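Local coordinates for iron-binding zinc finger CDGSH type domain-containing protein (Magnetospirillum magneticum, PDB 3TBN) that binds two [2Fe-2S] clusters, one in each of its two CDGSH-type iron-sulfur motifs, at residues P19-Y30 with A57-F68. Sequence-based numbering, arbitrary orientation.
Sequences PYPVTVEAGKTY and AYTPDKAGTAYF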
# COMPACT_ATOMS: atom_id res chain seq x y z
N PRO A 19 -5.69 1.69 7.50
CA PRO A 19 -5.74 2.30 6.17
C PRO A 19 -5.43 3.79 6.18
O PRO A 19 -5.49 4.46 7.21
CB PRO A 19 -7.19 2.06 5.74
CG PRO A 19 -7.95 1.95 7.02
CD PRO A 19 -7.02 1.27 7.97
N TYR A 20 -5.09 4.29 4.99
CA TYR A 20 -4.92 5.70 4.73
C TYR A 20 -6.10 6.17 3.88
O TYR A 20 -6.13 5.92 2.67
CB TYR A 20 -3.64 5.95 3.95
CG TYR A 20 -2.36 5.79 4.74
CD1 TYR A 20 -1.84 6.85 5.46
CD2 TYR A 20 -1.65 4.59 4.74
CE1 TYR A 20 -0.66 6.73 6.18
CE2 TYR A 20 -0.47 4.46 5.45
CZ TYR A 20 0.03 5.53 6.16
OH TYR A 20 1.20 5.38 6.86
N PRO A 21 -7.07 6.85 4.49
CA PRO A 21 -8.20 7.36 3.70
C PRO A 21 -7.75 8.54 2.87
O PRO A 21 -7.06 9.43 3.37
CB PRO A 21 -9.20 7.82 4.77
CG PRO A 21 -8.70 7.27 6.07
CD PRO A 21 -7.22 7.14 5.92
N VAL A 22 -8.12 8.55 1.60
CA VAL A 22 -7.78 9.65 0.72
C VAL A 22 -8.97 9.93 -0.18
O VAL A 22 -9.53 9.02 -0.77
CB VAL A 22 -6.56 9.33 -0.17
CG1 VAL A 22 -6.22 10.53 -1.04
CG2 VAL A 22 -5.36 8.92 0.68
N THR A 23 -9.35 11.20 -0.28
CA THR A 23 -10.37 11.61 -1.24
C THR A 23 -9.73 11.58 -2.61
O THR A 23 -8.71 12.23 -2.83
CB THR A 23 -10.90 13.01 -0.91
OG1 THR A 23 -11.44 13.01 0.41
CG2 THR A 23 -11.97 13.41 -1.91
N VAL A 24 -10.31 10.80 -3.52
CA VAL A 24 -9.76 10.63 -4.86
C VAL A 24 -10.65 11.25 -5.93
O VAL A 24 -11.87 11.41 -5.74
CB VAL A 24 -9.50 9.14 -5.19
CG1 VAL A 24 -8.40 8.58 -4.29
CG2 VAL A 24 -10.78 8.31 -5.08
N GLU A 25 -10.03 11.61 -7.04
CA GLU A 25 -10.69 12.22 -8.18
C GLU A 25 -10.93 11.19 -9.27
O GLU A 25 -10.05 10.40 -9.60
CB GLU A 25 -9.83 13.35 -8.74
CG GLU A 25 -9.49 14.44 -7.75
CD GLU A 25 -8.56 15.48 -8.35
OE1 GLU A 25 -7.35 15.43 -8.08
OE2 GLU A 25 -9.05 16.34 -9.12
N ALA A 26 -12.13 11.20 -9.84
CA ALA A 26 -12.47 10.28 -10.91
C ALA A 26 -11.49 10.41 -12.08
O ALA A 26 -11.18 11.51 -12.53
CB ALA A 26 -13.89 10.54 -11.39
N GLY A 27 -11.00 9.27 -12.55
CA GLY A 27 -10.18 9.21 -13.74
C GLY A 27 -8.71 9.55 -13.54
O GLY A 27 -7.95 9.45 -14.50
N LYS A 28 -8.32 9.96 -12.34
CA LYS A 28 -6.91 10.23 -12.06
C LYS A 28 -6.24 8.97 -11.55
O LYS A 28 -6.84 8.21 -10.79
CB LYS A 28 -6.78 11.36 -11.04
CG LYS A 28 -5.34 11.70 -10.67
CD LYS A 28 -5.24 13.00 -9.91
CE LYS A 28 -5.39 14.20 -10.84
NZ LYS A 28 -5.16 15.47 -10.12
N THR A 29 -5.01 8.72 -11.98
CA THR A 29 -4.28 7.54 -11.57
C THR A 29 -3.40 7.84 -10.36
O THR A 29 -2.59 8.76 -10.37
CB THR A 29 -3.42 6.99 -12.71
OG1 THR A 29 -4.25 6.71 -13.85
CG2 THR A 29 -2.71 5.72 -12.28
N TYR A 30 -3.60 7.03 -9.31
CA TYR A 30 -2.83 7.08 -8.08
C TYR A 30 -1.88 5.90 -8.06
O TYR A 30 -2.20 4.82 -8.55
CB TYR A 30 -3.78 7.03 -6.86
CG TYR A 30 -4.71 8.22 -6.84
CD1 TYR A 30 -4.40 9.34 -6.08
CD2 TYR A 30 -5.86 8.25 -7.62
CE1 TYR A 30 -5.22 10.46 -6.09
CE2 TYR A 30 -6.68 9.35 -7.63
CZ TYR A 30 -6.36 10.45 -6.87
OH TYR A 30 -7.18 11.55 -6.90
N ALA A 57 -0.88 0.86 -9.65
CA ALA A 57 -1.69 1.94 -10.20
C ALA A 57 -3.16 1.71 -9.89
O ALA A 57 -3.66 0.59 -10.01
CB ALA A 57 -1.47 2.05 -11.70
N TYR A 58 -3.85 2.78 -9.52
CA TYR A 58 -5.26 2.72 -9.16
C TYR A 58 -5.95 3.94 -9.75
O TYR A 58 -5.60 5.07 -9.43
CB TYR A 58 -5.40 2.73 -7.63
CG TYR A 58 -6.83 2.81 -7.14
CD1 TYR A 58 -7.65 1.70 -7.15
CD2 TYR A 58 -7.35 4.01 -6.66
CE1 TYR A 58 -8.96 1.77 -6.70
CE2 TYR A 58 -8.65 4.09 -6.21
CZ TYR A 58 -9.45 2.97 -6.23
OH TYR A 58 -10.74 3.06 -5.78
N THR A 59 -6.94 3.70 -10.60
CA THR A 59 -7.68 4.78 -11.24
C THR A 59 -9.15 4.61 -10.93
O THR A 59 -9.82 3.75 -11.50
CB THR A 59 -7.49 4.76 -12.77
OG1 THR A 59 -6.09 4.72 -13.08
CG2 THR A 59 -8.13 5.99 -13.40
N PRO A 60 -9.68 5.42 -10.00
CA PRO A 60 -11.08 5.25 -9.62
C PRO A 60 -12.03 5.73 -10.71
O PRO A 60 -11.74 6.70 -11.41
CB PRO A 60 -11.22 6.11 -8.36
CG PRO A 60 -10.16 7.15 -8.50
CD PRO A 60 -9.02 6.50 -9.24
N ASP A 61 -13.16 5.04 -10.84
CA ASP A 61 -14.18 5.40 -11.82
C ASP A 61 -14.91 6.67 -11.41
O ASP A 61 -15.35 7.45 -12.25
CB ASP A 61 -15.19 4.26 -11.98
CG ASP A 61 -14.58 3.02 -12.61
OD1 ASP A 61 -13.73 3.16 -13.52
OD2 ASP A 61 -14.96 1.90 -12.21
N LYS A 62 -15.05 6.88 -10.10
CA LYS A 62 -15.75 8.05 -9.60
C LYS A 62 -15.09 8.63 -8.35
O LYS A 62 -14.26 7.99 -7.71
CB LYS A 62 -17.22 7.72 -9.33
CG LYS A 62 -17.45 6.53 -8.41
CD LYS A 62 -18.94 6.18 -8.35
CE LYS A 62 -19.28 5.32 -7.15
NZ LYS A 62 -20.75 5.14 -7.00
N ALA A 63 -15.45 9.87 -8.04
CA ALA A 63 -14.92 10.56 -6.88
C ALA A 63 -15.45 9.91 -5.61
O ALA A 63 -16.57 9.41 -5.58
CB ALA A 63 -15.31 12.02 -6.91
N GLY A 64 -14.64 9.92 -4.57
CA GLY A 64 -15.03 9.33 -3.30
C GLY A 64 -13.83 9.18 -2.40
O GLY A 64 -12.76 9.70 -2.69
N THR A 65 -14.01 8.48 -1.29
CA THR A 65 -12.91 8.18 -0.39
C THR A 65 -12.40 6.77 -0.67
O THR A 65 -13.18 5.81 -0.65
CB THR A 65 -13.32 8.28 1.08
OG1 THR A 65 -13.81 9.60 1.36
CG2 THR A 65 -12.14 7.98 2.00
N ALA A 66 -11.11 6.65 -0.94
CA ALA A 66 -10.45 5.35 -1.04
C ALA A 66 -9.65 5.11 0.23
O ALA A 66 -8.87 5.97 0.65
CB ALA A 66 -9.54 5.32 -2.25
N TYR A 67 -9.85 3.95 0.84
CA TYR A 67 -9.09 3.54 2.01
C TYR A 67 -7.93 2.68 1.54
O TYR A 67 -8.06 1.47 1.36
CB TYR A 67 -9.99 2.80 3.00
CG TYR A 67 -11.01 3.71 3.63
CD1 TYR A 67 -12.16 4.08 2.94
CD2 TYR A 67 -10.81 4.23 4.90
CE1 TYR A 67 -13.09 4.93 3.52
CE2 TYR A 67 -11.74 5.07 5.48
CZ TYR A 67 -12.88 5.42 4.78
OH TYR A 67 -13.80 6.26 5.36
N PHE A 68 -6.80 3.32 1.28
CA PHE A 68 -5.62 2.63 0.80
C PHE A 68 -4.97 1.83 1.93
O PHE A 68 -4.96 2.25 3.08
CB PHE A 68 -4.62 3.63 0.23
CG PHE A 68 -5.04 4.22 -1.09
CD1 PHE A 68 -4.93 3.49 -2.26
CD2 PHE A 68 -5.52 5.51 -1.16
CE1 PHE A 68 -5.30 4.04 -3.47
CE2 PHE A 68 -5.88 6.06 -2.36
CZ PHE A 68 -5.78 5.32 -3.52
O HOH W 1 -14.00 11.90 0.46
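V24 and P60 meet beside the ring of Y30, where two short antiparallel ribbons fold toward each other. CG2 of V24 lies 3.7 Å from CG of P60, while its other branch, CG1, reaches A66 CB and the CE2 rim of F68 and sits 3.7 Å above one face of the Y30 ring, offset toward the rim. V24 suits this buried spot because its two methyls can serve different neighbours. Next to it, V22 CG2 comes to the edge of the F68 ring, 3.9 Å from CD2. With chi1 at -62°, CG of Y30 lies beside its own backbone N, and P60 CD comes to the CD2 edge of the ring. The phenol OH of Y30 accepts a fairly straight bond from E25 N (2.9 Å), clamping the start of the type II turn E25-K28. A phenylalanine in its place lacks the OH, which would probably leave E25 N without its acceptor and the start of the turn more loosely held.

In the longer ribbon, strands 20-24 and 64-68 are joined through the antiparallel hydrogen-bonded pairs Y20-F68, V22-A66 and V24-G64, the return bond from G64 N to V24 O being weak; in the other, Y30 and Y58 bond both ways. Each ribbon takes one strand from each CDGSH half, consistent with an intrachain form of the strand-swapped pairing of CDGSH dimers such as mitoNEET. Between the ribbons, G27 N reaches P60 O (2.9 Å, 171°) nearly head-on; positive phi suits a glycine there. T29 OG1 and T59 OG1 share a 2.8 Å hydrogen bond, and on the exposed face of the longer ribbon P21 CG lies 3.8 Å from Y67 CE2.

Further out, K28 NZ bridges to E25 OE1 across the turn, F68 packs edge-to-face with F43, and P19 touches C80 beside the second cluster.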